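Local coordinates for protein alpha-glucosidase ([Eubacterium] rectale, PDB 6PNR) that probably hydrolyses alpha-sulfoquinovosides, releasing the sulfonated sugar sulfoquinovose found in plant sulfolipids, as a glycoside hydrolase of family 31, at residues D39-G43 and V350-E354; C272-C276 and L287-W291; K372-K376 and E425-S430. One frame throughout, in Å; residues are numbered along the deposited sequence.

Interaction 1 of 3, residues D39-G43 and V350-E354; sequences DMYRG and VDFGE
Arg-42 lays its guanidinium over the backbone of Gly-353 and turns an edge toward the carboxylate of Asp-351. The chain runs out extended from CG to NE after a first torsion that sets CG anti to the carbonyl carbon (chi1 -66°), which carries the flat head past Asp-351 to the turn beyond the end of strand 349-351. One face of the guanidinium has Gly-353 CA over its centre, 3.6 Å from Arg-42 CZ; the other is covered by the hydroxyl of Tyr-41, whose ring in turn carries Arg-42 CG over its own centre. The backbone of Gly-353 (phi 111°, psi 79°) by itself calls for glycine, and the bare CA lets the flat group lie close.

The charge pairing is loose. Arg-42 NE gives Asp-351 OD2 a weak, long bond of 3.5 Å within a salt bridge, the guanidinium and carboxylate planes steeply inclined to each other. Asp-351 CG, anti to the backbone N, leaves OD1 to take the N-H of Gly-353 at 2.8 Å from above the carboxylate plane, closing an Asx turn. One water joins Arg-42 N to Asp-351 O, and a second, lying in the guanidinium plane, links Arg-42 NH2 to Glu-354 OE2, which also bonds Ser-282. Farther back, Met-40 CE touches Val-350 CG1 at 4.3 Å.

One aspartate therefore serves both sides: OD1 shapes its own turn, while OD2 probably attracts the arginine mainly by charge, the flat group being also held between Gly-353 and Tyr-41 and bridged by water.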
ATOM      1  N   ASP A  39       2.654  -0.916  13.755  1.00 41.10           N
ATOM      2  CA  ASP A  39       1.702   0.161  14.032  1.00 46.78           C
ATOM      3  C   ASP A  39       0.330  -0.455  14.313  1.00 43.24           C
ATOM      4  O   ASP A  39      -0.327  -0.953  13.395  1.00 43.92           O
ATOM      5  CB  ASP A  39       1.641   1.126  12.848  1.00 50.19           C
ATOM      6  CG  ASP A  39       0.704   2.299  13.088  1.00 57.78           C
ATOM      7  OD1 ASP A  39       0.300   2.529  14.250  1.00 62.89           O
ATOM      8  OD2 ASP A  39       0.369   2.989  12.103  1.00 59.00           O
ATOM      9  N   MET A  40      -0.103  -0.407  15.570  1.00 38.71           N
ATOM     10  CA  MET A  40      -1.342  -1.042  16.004  1.00 38.50           C
ATOM     11  C   MET A  40      -2.458  -0.021  16.216  1.00 39.06           C
ATOM     12  O   MET A  40      -2.256   0.989  16.892  1.00 40.77           O
ATOM     13  CB  MET A  40      -1.118  -1.800  17.300  1.00 39.22           C
ATOM     14  CG  MET A  40      -2.365  -2.471  17.777  1.00 33.82           C
ATOM     15  SD  MET A  40      -2.286  -2.904  19.502  1.00 55.47           S
ATOM     16  CE  MET A  40      -3.863  -3.778  19.610  1.00 35.65           C
ATOM     17  N   TYR A  41      -3.649  -0.309  15.681  1.00 32.33           N
ATOM     18  CA  TYR A  41      -4.808   0.557  15.936  1.00 29.15           C
ATOM     19  C   TYR A  41      -6.048  -0.329  16.018  1.00 28.82           C
ATOM     20  O   TYR A  41      -6.523  -0.820  14.992  1.00 28.49           O
ATOM     21  CB  TYR A  41      -4.960   1.619  14.858  1.00 29.75           C
ATOM     22  CG  TYR A  41      -6.129   2.551  15.097  1.00 29.25           C
ATOM     23  CD1 TYR A  41      -6.027   3.611  15.991  1.00 32.04           C
ATOM     24  CD2 TYR A  41      -7.328   2.370  14.428  1.00 30.43           C
ATOM     25  CE1 TYR A  41      -7.100   4.467  16.209  1.00 37.09           C
ATOM     26  CE2 TYR A  41      -8.399   3.219  14.634  1.00 30.53           C
ATOM     27  CZ  TYR A  41      -8.286   4.257  15.527  1.00 35.70           C
ATOM     28  OH  TYR A  41      -9.369   5.077  15.726  1.00 36.67           O
ATOM     29  N   ARG A  42      -6.544  -0.530  17.235  1.00 27.15           N
ATOM     30  CA  ARG A  42      -7.774  -1.273  17.500  1.00 28.22           C
ATOM     31  C   ARG A  42      -7.774  -2.648  16.834  1.00 29.88           C
ATOM     32  O   ARG A  42      -8.732  -3.045  16.163  1.00 30.13           O
ATOM     33  CB  ARG A  42      -8.995  -0.453  17.079  1.00 27.65           C
ATOM     34  CG  ARG A  42      -9.151   0.797  17.952  1.00 27.46           C
ATOM     35  CD  ARG A  42     -10.172   1.755  17.405  1.00 33.07           C
ATOM     36  NE  ARG A  42     -10.314   2.951  18.241  1.00 32.84           N
ATOM     37  CZ  ARG A  42     -11.315   3.811  18.103  1.00 40.30           C
ATOM     38  NH1 ARG A  42     -12.243   3.589  17.177  1.00 36.44           N
ATOM     39  NH2 ARG A  42     -11.403   4.875  18.888  1.00 39.32           N
ATOM     40  N   GLY A  43      -6.697  -3.397  17.055  1.00 30.26           N
ATOM     41  CA  GLY A  43      -6.608  -4.757  16.567  1.00 28.74           C
ATOM     42  C   GLY A  43      -6.129  -4.888  15.141  1.00 25.07           C
ATOM     43  O   GLY A  43      -5.966  -6.016  14.662  1.00 25.12           O
ATOM     44  N   VAL A 350      -5.923  -1.368  26.659  1.00 30.42           N
ATOM     45  CA  VAL A 350      -6.061  -1.395  25.208  1.00 30.01           C
ATOM     46  C   VAL A 350      -7.378  -0.736  24.814  1.00 28.03           C
ATOM     47  O   VAL A 350      -8.432  -1.027  25.397  1.00 32.37           O
ATOM     48  CB  VAL A 350      -5.986  -2.837  24.682  1.00 32.14           C
ATOM     49  CG1 VAL A 350      -6.172  -2.873  23.158  1.00 32.54           C
ATOM     50  CG2 VAL A 350      -4.647  -3.484  25.091  1.00 33.01           C
ATOM     51  N   ASP A 351      -7.319   0.138  23.805  1.00 32.07           N
ATOM     52  CA  ASP A 351      -8.500   0.803  23.259  1.00 36.01           C
ATOM     53  C   ASP A 351      -9.192  -0.126  22.266  1.00 30.30           C
ATOM     54  O   ASP A 351      -8.631  -0.458  21.214  1.00 33.67           O
ATOM     55  CB  ASP A 351      -8.095   2.115  22.586  1.00 35.22           C
ATOM     56  CG  ASP A 351      -9.285   2.895  22.032  1.00 41.94           C
ATOM     57  OD1 ASP A 351     -10.444   2.514  22.286  1.00 37.26           O
ATOM     58  OD2 ASP A 351      -9.061   3.903  21.330  1.00 45.26           O
ATOM     59  N   PHE A 352     -10.405  -0.557  22.591  1.00 31.16           N
ATOM     60  CA  PHE A 352     -11.172  -1.420  21.702  1.00 29.82           C
ATOM     61  C   PHE A 352     -12.190  -0.646  20.876  1.00 32.57           C
ATOM     62  O   PHE A 352     -12.984  -1.260  20.153  1.00 33.76           O
ATOM     63  CB  PHE A 352     -11.855  -2.526  22.510  1.00 25.94           C
ATOM     64  CG  PHE A 352     -10.915  -3.618  22.917  1.00 29.61           C
ATOM     65  CD1 PHE A 352     -10.721  -4.717  22.105  1.00 28.52           C
ATOM     66  CD2 PHE A 352     -10.170  -3.511  24.079  1.00 27.32           C
ATOM     67  CE1 PHE A 352      -9.826  -5.713  22.465  1.00 32.53           C
ATOM     68  CE2 PHE A 352      -9.275  -4.493  24.443  1.00 29.67           C
ATOM     69  CZ  PHE A 352      -9.097  -5.598  23.635  1.00 31.54           C
ATOM     70  N   GLY A 353     -12.175   0.682  20.961  1.00 30.15           N
ATOM     71  CA  GLY A 353     -13.124   1.523  20.253  1.00 30.76           C
ATOM     72  C   GLY A 353     -14.089   2.199  21.196  1.00 30.53           C
ATOM     73  O   GLY A 353     -15.225   1.739  21.362  1.00 30.52           O
ATOM     74  N   GLU A 354     -13.643   3.281  21.838  1.00 29.64           N
ATOM     75  CA  GLU A 354     -14.425   4.081  22.780  1.00 30.49           C
ATOM     76  C   GLU A 354     -14.612   3.378  24.121  1.00 34.38           C
ATOM     77  O   GLU A 354     -15.478   3.780  24.915  1.00 30.35           O
ATOM     78  CB  GLU A 354     -15.784   4.498  22.187  1.00 35.65           C
ATOM     79  CG  GLU A 354     -15.623   5.331  20.908  1.00 40.38           C
ATOM     80  CD  GLU A 354     -16.871   5.420  20.013  1.00 41.49           C
ATOM     81  OE1 GLU A 354     -18.004   5.165  20.470  1.00 38.15           O
ATOM     82  OE2 GLU A 354     -16.697   5.775  18.826  1.00 51.93           O
TER
HETATM   83  O   HOH W   1      -6.040  -0.390  20.444  1.00 40.60           O
HETATM   84  O   HOH W   2     -13.745   6.784  17.864  1.00 50.80           O

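Interaction 2 of 3, residues C272-C276 and L287-W291; sequences CQDWC and LQWDW. With 9VH ([(3~{S},4~{R},5~{R})-4,5-bis(oxidanyl)piperidin-3-yl]methanesulfonic acid), chain C.
The Trp-291 ring presents its edge to Cys-276 SG, which lies 3.8 Å from Trp-291 CZ3 and 77° off the ring normal, a sulfur-aromatic contact. One face of the same indole is approached near its rim by the carbonyl carbon of Trp-289. Trp-275 carries Cys-276 CB over one face, toward the rim, while its CH2 comes within 3.6 Å of Trp-291 O. Trp-289 has Leu-287 CB and the inhibitor's O2 at its edge, in the ring plane, and its NE1 gives a nearly straight bond (169°) of 3.2 Å to sulfonate atom O3 of the bound aza-sugar 9VH. Phe-352 and Phe-355 meet this indole edge-to-face.

Cys-276 SG, placed between its backbone N and carbonyl carbon (chi1 52°), is thereby turned to the Trp-291 edge, while CB lies 3.4 Å from Asp-290 O. Leu-287 fills the other end of the contact: both its methyls bear on the carbonyl oxygen of Gln-273, CD1 at 3.4 Å, and CD2 also rests on Asp-274 CA. The Leu-287 N-H adds a weak bond to 9VH O3.

Gln-273 crosses Leu-287 at about a right angle and runs extended beyond CG, delivering OE1 to the ligand hydroxyl O5, which donates to it at 2.6 Å; NE2 is held by Gln-247. An alanine here would remove the amide and is likely to leave that hydroxyl without its acceptor, Gln-247 without its donor and the Leu-287 methyls less covered.

These loops, following strands 267-271 and 285-287, form one wall of the sugar pocket in the family 31 barrel; the inhibitor is also hydrogen-bonded to Arg-286 and His-523, and the two N-H groups that meet its sulfonate oxygen O3 are consistent with a site for sulfoquinovose.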
ATOM      1  N   CYS A 272     -27.381 -15.692  23.592  1.00 27.91           N
ATOM      2  CA  CYS A 272     -27.521 -14.280  23.956  1.00 26.57           C
ATOM      3  C   CYS A 272     -26.143 -13.741  24.289  1.00 25.55           C
ATOM      4  O   CYS A 272     -25.678 -13.871  25.425  1.00 25.09           O
ATOM      5  CB  CYS A 272     -28.467 -14.085  25.138  1.00 28.42           C
ATOM      6  SG  CYS A 272     -30.139 -14.619  24.824  1.00 27.65           S
ATOM      7  N   GLN A 273     -25.495 -13.105  23.309  1.00 23.52           N
ATOM      8  CA  GLN A 273     -24.159 -12.590  23.579  1.00 25.69           C
ATOM      9  C   GLN A 273     -24.169 -11.461  24.598  1.00 25.65           C
ATOM     10  O   GLN A 273     -23.138 -11.212  25.232  1.00 26.24           O
ATOM     11  CB  GLN A 273     -23.484 -12.116  22.286  1.00 24.92           C
ATOM     12  CG  GLN A 273     -24.145 -10.924  21.603  1.00 23.69           C
ATOM     13  CD  GLN A 273     -23.231 -10.298  20.541  1.00 28.86           C
ATOM     14  OE1 GLN A 273     -22.214 -10.885  20.155  1.00 27.91           O
ATOM     15  NE2 GLN A 273     -23.591  -9.116  20.071  1.00 27.76           N
ATOM     16  N   ASP A 274     -25.302 -10.775  24.775  1.00 24.72           N
ATOM     17  CA  ASP A 274     -25.415  -9.722  25.782  1.00 24.71           C
ATOM     18  C   ASP A 274     -25.886 -10.264  27.133  1.00 25.98           C
ATOM     19  O   ASP A 274     -26.394  -9.494  27.960  1.00 24.95           O
ATOM     20  CB  ASP A 274     -26.347  -8.599  25.297  1.00 24.14           C
ATOM     21  CG  ASP A 274     -27.807  -9.031  25.203  1.00 26.21           C
ATOM     22  OD1 ASP A 274     -28.083 -10.247  25.274  1.00 26.60           O
ATOM     23  OD2 ASP A 274     -28.693  -8.153  25.056  1.00 26.77           O
ATOM     24  N   TRP A 275     -25.719 -11.569  27.372  1.00 24.57           N
ATOM     25  CA  TRP A 275     -26.047 -12.144  28.673  1.00 24.83           C
ATOM     26  C   TRP A 275     -25.399 -11.352  29.801  1.00 25.40           C
ATOM     27  O   TRP A 275     -25.933 -11.297  30.918  1.00 28.33           O
ATOM     28  CB  TRP A 275     -25.597 -13.620  28.727  1.00 22.23           C
ATOM     29  CG  TRP A 275     -24.104 -13.748  28.924  1.00 26.97           C
ATOM     30  CD1 TRP A 275     -23.126 -13.445  28.013  1.00 29.93           C
ATOM     31  CD2 TRP A 275     -23.417 -14.168  30.122  1.00 25.40           C
ATOM     32  NE1 TRP A 275     -21.880 -13.656  28.566  1.00 30.06           N
ATOM     33  CE2 TRP A 275     -22.033 -14.091  29.859  1.00 25.04           C
ATOM     34  CE3 TRP A 275     -23.843 -14.608  31.387  1.00 27.02           C
ATOM     35  CZ2 TRP A 275     -21.068 -14.446  30.814  1.00 29.88           C
ATOM     36  CZ3 TRP A 275     -22.885 -14.949  32.338  1.00 27.41           C
ATOM     37  CH2 TRP A 275     -21.515 -14.870  32.044  1.00 27.21           C
ATOM     38  N   CYS A 276     -24.259 -10.718  29.528  1.00 24.26           N
ATOM     39  CA  CYS A 276     -23.522  -9.946  30.519  1.00 25.71           C
ATOM     40  C   CYS A 276     -23.668  -8.432  30.342  1.00 29.36           C
ATOM     41  O   CYS A 276     -22.892  -7.671  30.940  1.00 28.82           O
ATOM     42  CB  CYS A 276     -22.045 -10.337  30.463  1.00 29.62           C
ATOM     43  SG  CYS A 276     -21.361 -10.236  28.767  1.00 30.71           S
ATOM     44  N   LEU A 287     -20.989  -5.117  23.615  1.00 29.67           N
ATOM     45  CA  LEU A 287     -21.212  -5.856  24.846  1.00 26.34           C
ATOM     46  C   LEU A 287     -20.435  -5.223  25.989  1.00 27.22           C
ATOM     47  O   LEU A 287     -19.404  -4.581  25.780  1.00 28.17           O
ATOM     48  CB  LEU A 287     -20.753  -7.309  24.705  1.00 24.76           C
ATOM     49  CG  LEU A 287     -21.364  -8.099  23.553  1.00 27.60           C
ATOM     50  CD1 LEU A 287     -20.787  -9.522  23.499  1.00 23.56           C
ATOM     51  CD2 LEU A 287     -22.867  -8.097  23.765  1.00 28.39           C
ATOM     52  N   GLN A 288     -20.903  -5.473  27.210  1.00 25.98           N
ATOM     53  CA  GLN A 288     -20.178  -5.075  28.415  1.00 31.29           C
ATOM     54  C   GLN A 288     -19.225  -6.204  28.809  1.00 24.30           C
ATOM     55  O   GLN A 288     -19.672  -7.315  29.121  1.00 26.95           O
ATOM     56  CB  GLN A 288     -21.169  -4.745  29.541  1.00 31.08           C
ATOM     57  CG  GLN A 288     -20.555  -4.480  30.915  1.00 30.08           C
ATOM     58  CD  GLN A 288     -19.676  -3.236  30.981  1.00 33.32           C
ATOM     59  OE1 GLN A 288     -19.510  -2.506  30.004  1.00 34.38           O
ATOM     60  NE2 GLN A 288     -19.110  -2.994  32.151  1.00 33.86           N
ATOM     61  N   TRP A 289     -17.912  -5.928  28.795  1.00 27.44           N
ATOM     62  CA  TRP A 289     -16.905  -6.992  28.954  1.00 26.07           C
ATOM     63  C   TRP A 289     -16.612  -7.223  30.440  1.00 28.51           C
ATOM     64  O   TRP A 289     -15.574  -6.844  30.991  1.00 29.05           O
ATOM     65  CB  TRP A 289     -15.643  -6.665  28.161  1.00 26.68           C
ATOM     66  CG  TRP A 289     -15.865  -6.647  26.660  1.00 25.69           C
ATOM     67  CD1 TRP A 289     -17.059  -6.791  26.003  1.00 24.66           C
ATOM     68  CD2 TRP A 289     -14.869  -6.483  25.645  1.00 27.51           C
ATOM     69  NE1 TRP A 289     -16.863  -6.710  24.647  1.00 26.44           N
ATOM     70  CE2 TRP A 289     -15.530  -6.527  24.401  1.00 26.81           C
ATOM     71  CE3 TRP A 289     -13.480  -6.310  25.666  1.00 21.60           C
ATOM     72  CZ2 TRP A 289     -14.855  -6.409  23.198  1.00 22.55           C
ATOM     73  CZ3 TRP A 289     -12.812  -6.183  24.467  1.00 25.77           C
ATOM     74  CH2 TRP A 289     -13.501  -6.239  23.247  1.00 24.97           C
ATOM     75  N   ASP A 290     -17.572  -7.884  31.081  1.00 26.36           N
ATOM     76  CA  ASP A 290     -17.525  -8.207  32.506  1.00 31.21           C
ATOM     77  C   ASP A 290     -18.332  -9.499  32.661  1.00 24.22           C
ATOM     78  O   ASP A 290     -19.563  -9.455  32.671  1.00 31.25           O
ATOM     79  CB  ASP A 290     -18.113  -7.060  33.318  1.00 28.45           C
ATOM     80  CG  ASP A 290     -17.876  -7.205  34.814  1.00 34.96           C
ATOM     81  OD1 ASP A 290     -16.938  -7.927  35.217  1.00 31.23           O
ATOM     82  OD2 ASP A 290     -18.641  -6.581  35.580  1.00 34.30           O
ATOM     83  N   TRP A 291     -17.639 -10.639  32.749  1.00 29.23           N
ATOM     84  CA  TRP A 291     -18.228 -11.947  32.423  1.00 26.02           C
ATOM     85  C   TRP A 291     -19.017 -12.554  33.588  1.00 32.44           C
ATOM     86  O   TRP A 291     -18.745 -13.661  34.048  1.00 30.07           O
ATOM     87  CB  TRP A 291     -17.133 -12.897  31.953  1.00 25.74           C
ATOM     88  CG  TRP A 291     -16.170 -12.219  31.027  1.00 27.43           C
ATOM     89  CD1 TRP A 291     -14.811 -12.108  31.181  1.00 27.12           C
ATOM     90  CD2 TRP A 291     -16.496 -11.514  29.825  1.00 25.19           C
ATOM     91  NE1 TRP A 291     -14.276 -11.382  30.140  1.00 27.94           N
ATOM     92  CE2 TRP A 291     -15.288 -11.014  29.289  1.00 30.05           C
ATOM     93  CE3 TRP A 291     -17.691 -11.261  29.138  1.00 27.52           C
ATOM     94  CZ2 TRP A 291     -15.242 -10.276  28.105  1.00 27.19           C
ATOM     95  CZ3 TRP A 291     -17.636 -10.531  27.950  1.00 26.19           C
ATOM     96  CH2 TRP A 291     -16.426 -10.054  27.450  1.00 24.57           C
TER
HETATM   97  O1  9VH C 701     -19.302  -6.054  19.959  1.00 27.86           O
HETATM   98  S1  9VH C 701     -18.502  -6.916  20.811  1.00 26.85           S
HETATM   99  O2  9VH C 701     -17.099  -6.739  20.527  1.00 27.71           O
HETATM  100  O3  9VH C 701     -18.860  -6.758  22.200  1.00 25.35           O
HETATM  101  C1  9VH C 701     -18.955  -8.561  20.336  1.00 24.09           C
HETATM  102  C2  9VH C 701     -18.566  -8.941  18.901  1.00 25.00           C
HETATM  103  C3  9VH C 701     -17.064  -9.179  18.867  1.00 30.34           C
HETATM  104  N1  9VH C 701     -16.513  -9.832  17.680  1.00 27.13           N
HETATM  105  C4  9VH C 701     -17.235 -11.056  17.333  1.00 22.44           C
HETATM  106  C5  9VH C 701     -18.715 -10.757  17.157  1.00 25.66           C
HETATM  107  O4  9VH C 701     -19.377 -11.972  16.813  1.00 26.17           O
HETATM  108  C6  9VH C 701     -19.297 -10.205  18.452  1.00 24.40           C
HETATM  109  O5  9VH C 701     -20.688  -9.935  18.299  1.00 25.73           O
HETATM  110  O   HOH W   3     -21.663  -7.768  33.490  1.00 37.71           O

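Interaction 3 of 3, residues K372-K376 and E425-S430; sequences KDIIK and EAVKES
Lys-372 and Lys-376, one turn apart on helix 365-380, each cross Glu-429 at about a right angle, and that single carboxylate takes an ammonium on each oxygen. Lys-376 is the straight arm: extended beyond CG, it brings NZ to Glu-429 OE1 at 2.6 Å, nearly in line with the C-O bond. Lys-372 is the bent one. Its first torsion sends CG anti to the backbone N (chi1 -169°) across Ala-426, and a bend at the third torsion turns NZ in between two glutamates.

There Lys-372 NZ donates to Glu-429 OE2 at 2.7 Å, on the syn side and 33° out of the carboxylate plane. The same nitrogen reaches Glu-425 OE1 at 2.9 Å, this time on the anti side. Glu-369 on its own helix adds a third carboxylate around this ammonium, so its position is probably fixed firmly and its positive charge favoured. Lys-376 NZ is also hydrogen-bonded to a water that makes a weak bond to Glu-429 O.

Beneath the charges, the methylenes of both lysines close over Ala-426. Lys-372 CG lies 3.7 Å from Ala-426 CB, and Ile-375 CG2 meets the same methyl at 4.0 Å. With this small methyl at the crossing, the two helix segments lie 9.2 Å apart between axes, crossing at -57°. Beyond the alanine, Lys-376 CG passes Ser-430 OG, whose bond of 2.7 Å to Ala-426 O ties the helix end back upon itself.

The salt-bridge network thus joins helices 365-380 and 408-429 of the barrel. Ile-375 continues inward onto Trp-387 of parallel strand 386-389, the strand between these helices in sequence, and Phe-368 of helix 365-380 packs against Glu-425.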
ATOM      1  N   LYS A 372      -9.822 -19.154  34.207  1.00 29.41           N
ATOM      2  CA  LYS A 372     -10.493 -20.440  34.135  1.00 31.29           C
ATOM      3  C   LYS A 372     -11.598 -20.534  35.183  1.00 32.25           C
ATOM      4  O   LYS A 372     -12.708 -20.990  34.885  1.00 29.86           O
ATOM      5  CB  LYS A 372      -9.460 -21.562  34.307  1.00 31.46           C
ATOM      6  CG  LYS A 372      -9.982 -22.946  33.990  1.00 38.02           C
ATOM      7  CD  LYS A 372      -9.043 -24.042  34.495  1.00 41.62           C
ATOM      8  CE  LYS A 372      -7.604 -23.832  34.064  1.00 44.55           C
ATOM      9  NZ  LYS A 372      -6.768 -25.005  34.501  1.00 40.81           N
ATOM     10  N   ASP A 373     -11.323 -20.079  36.409  1.00 30.83           N
ATOM     11  CA  ASP A 373     -12.341 -20.146  37.459  1.00 34.86           C
ATOM     12  C   ASP A 373     -13.506 -19.198  37.182  1.00 31.85           C
ATOM     13  O   ASP A 373     -14.643 -19.489  37.574  1.00 29.65           O
ATOM     14  CB  ASP A 373     -11.723 -19.835  38.825  1.00 37.22           C
ATOM     15  CG  ASP A 373     -10.882 -20.993  39.374  1.00 37.95           C
ATOM     16  OD1 ASP A 373     -11.001 -22.133  38.878  1.00 38.98           O
ATOM     17  OD2 ASP A 373     -10.102 -20.754  40.316  1.00 43.80           O
ATOM     18  N   ILE A 374     -13.239 -18.066  36.524  1.00 30.75           N
ATOM     19  CA  ILE A 374     -14.306 -17.153  36.096  1.00 30.55           C
ATOM     20  C   ILE A 374     -15.275 -17.861  35.149  1.00 29.61           C
ATOM     21  O   ILE A 374     -16.498 -17.698  35.251  1.00 28.23           O
ATOM     22  CB  ILE A 374     -13.694 -15.893  35.446  1.00 30.41           C
ATOM     23  CG1 ILE A 374     -13.050 -15.000  36.508  1.00 29.49           C
ATOM     24  CG2 ILE A 374     -14.740 -15.110  34.637  1.00 31.84           C
ATOM     25  CD1 ILE A 374     -12.337 -13.803  35.939  1.00 36.47           C
ATOM     26  N   ILE A 375     -14.745 -18.652  34.212  1.00 27.09           N
ATOM     27  CA  ILE A 375     -15.600 -19.397  33.289  1.00 28.21           C
ATOM     28  C   ILE A 375     -16.388 -20.468  34.039  1.00 31.63           C
ATOM     29  O   ILE A 375     -17.606 -20.615  33.849  1.00 29.99           O
ATOM     30  CB  ILE A 375     -14.764 -20.004  32.141  1.00 28.21           C
ATOM     31  CG1 ILE A 375     -14.025 -18.897  31.362  1.00 29.49           C
ATOM     32  CG2 ILE A 375     -15.653 -20.876  31.228  1.00 27.12           C
ATOM     33  CD1 ILE A 375     -13.014 -19.421  30.342  1.00 31.09           C
ATOM     34  N   LYS A 376     -15.712 -21.222  34.920  1.00 29.88           N
ATOM     35  CA  LYS A 376     -16.400 -22.270  35.676  1.00 27.98           C
ATOM     36  C   LYS A 376     -17.510 -21.692  36.547  1.00 27.39           C
ATOM     37  O   LYS A 376     -18.630 -22.218  36.581  1.00 28.69           O
ATOM     38  CB  LYS A 376     -15.406 -23.035  36.551  1.00 30.86           C
ATOM     39  CG  LYS A 376     -14.349 -23.827  35.804  1.00 30.41           C
ATOM     40  CD  LYS A 376     -13.482 -24.595  36.823  1.00 35.62           C
ATOM     41  CE  LYS A 376     -12.290 -25.262  36.178  1.00 35.80           C
ATOM     42  NZ  LYS A 376     -11.533 -26.057  37.196  1.00 40.11           N
ATOM     43  N   GLU A 425      -9.444 -26.140  29.338  1.00 28.15           N
ATOM     44  CA  GLU A 425      -9.231 -26.688  30.672  1.00 30.42           C
ATOM     45  C   GLU A 425     -10.434 -26.435  31.574  1.00 34.64           C
ATOM     46  O   GLU A 425     -10.840 -27.326  32.334  1.00 32.20           O
ATOM     47  CB  GLU A 425      -7.930 -26.131  31.254  1.00 30.92           C
ATOM     48  CG  GLU A 425      -6.726 -26.708  30.490  1.00 28.88           C
ATOM     49  CD  GLU A 425      -5.361 -26.345  31.064  1.00 38.39           C
ATOM     50  OE1 GLU A 425      -5.273 -25.598  32.066  1.00 36.83           O
ATOM     51  OE2 GLU A 425      -4.359 -26.825  30.492  1.00 41.72           O
ATOM     52  N   ALA A 426     -11.061 -25.258  31.464  1.00 29.23           N
ATOM     53  CA  ALA A 426     -12.313 -25.026  32.188  1.00 29.94           C
ATOM     54  C   ALA A 426     -13.338 -26.115  31.886  1.00 34.60           C
ATOM     55  O   ALA A 426     -13.964 -26.671  32.801  1.00 30.81           O
ATOM     56  CB  ALA A 426     -12.886 -23.644  31.850  1.00 28.37           C
ATOM     57  N   VAL A 427     -13.507 -26.445  30.604  1.00 26.44           N
ATOM     58  CA  VAL A 427     -14.497 -27.442  30.218  1.00 27.95           C
ATOM     59  C   VAL A 427     -14.050 -28.833  30.651  1.00 31.86           C
ATOM     60  O   VAL A 427     -14.834 -29.605  31.212  1.00 29.37           O
ATOM     61  CB  VAL A 427     -14.766 -27.376  28.705  1.00 26.82           C
ATOM     62  CG1 VAL A 427     -15.604 -28.543  28.260  1.00 26.66           C
ATOM     63  CG2 VAL A 427     -15.465 -26.058  28.366  1.00 25.45           C
ATOM     64  N   LYS A 428     -12.781 -29.165  30.411  1.00 33.19           N
ATOM     65  CA  LYS A 428     -12.296 -30.503  30.731  1.00 27.45           C
ATOM     66  C   LYS A 428     -12.338 -30.761  32.237  1.00 31.36           C
ATOM     67  O   LYS A 428     -12.825 -31.803  32.685  1.00 30.86           O
ATOM     68  CB  LYS A 428     -10.875 -30.678  30.196  1.00 32.30           C
ATOM     69  CG  LYS A 428     -10.311 -32.097  30.342  1.00 41.08           C
ATOM     70  CD  LYS A 428      -8.834 -32.126  29.948  1.00 40.81           C
ATOM     71  CE  LYS A 428      -8.305 -33.552  29.734  1.00 48.41           C
ATOM     72  NZ  LYS A 428      -8.381 -33.988  28.292  1.00 47.09           N
ATOM     73  N   GLU A 429     -11.810 -29.828  33.032  1.00 29.46           N
ATOM     74  CA  GLU A 429     -11.798 -30.010  34.482  1.00 33.50           C
ATOM     75  C   GLU A 429     -13.210 -30.090  35.039  1.00 36.72           C
ATOM     76  O   GLU A 429     -13.434 -30.718  36.080  1.00 31.97           O
ATOM     77  CB  GLU A 429     -11.015 -28.871  35.149  1.00 36.48           C
ATOM     78  CG  GLU A 429      -9.529 -28.869  34.785  1.00 33.41           C
ATOM     79  CD  GLU A 429      -8.791 -27.648  35.293  1.00 37.81           C
ATOM     80  OE1 GLU A 429      -9.411 -26.820  35.999  1.00 40.83           O
ATOM     81  OE2 GLU A 429      -7.584 -27.509  34.987  1.00 41.48           O
ATOM     82  N   SER A 430     -14.175 -29.481  34.349  1.00 32.55           N
ATOM     83  CA  SER A 430     -15.580 -29.591  34.716  1.00 30.20           C
ATOM     84  C   SER A 430     -16.203 -30.908  34.276  1.00 32.45           C
ATOM     85  O   SER A 430     -17.389 -31.129  34.538  1.00 33.66           O
ATOM     86  CB  SER A 430     -16.373 -28.422  34.111  1.00 30.00           C
ATOM     87  OG  SER A 430     -15.918 -27.173  34.611  1.00 34.15           O
TER
HETATM   88  O   HOH W   4     -13.715 -28.004  38.231  1.00 44.49           O

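Interactions 2 and 3 lie wholly within the family 31 TIM-barrel range, their centres 18 Å apart, whereas interaction 1 joins the end of strand 29-41 of the N-terminal antiparallel sheet, and Arg-42 just past it, to a turn of that barrel range. Along the chain, interaction 2 falls between the two segments of interaction 1, and interaction 3 follows both. Interactions 1 and 2 have centres 20 Å apart but meet where Phe-352 CD1 packs on Trp-289 CH2 at 3.4 Å, so the turn that meets Arg-42 also packs against the sulfonate-binding Trp-289. Trp-291 in turn touches Ile-374 of interaction 3. Interactions 1 and 3 stay about 15 Å apart at their nearest atoms.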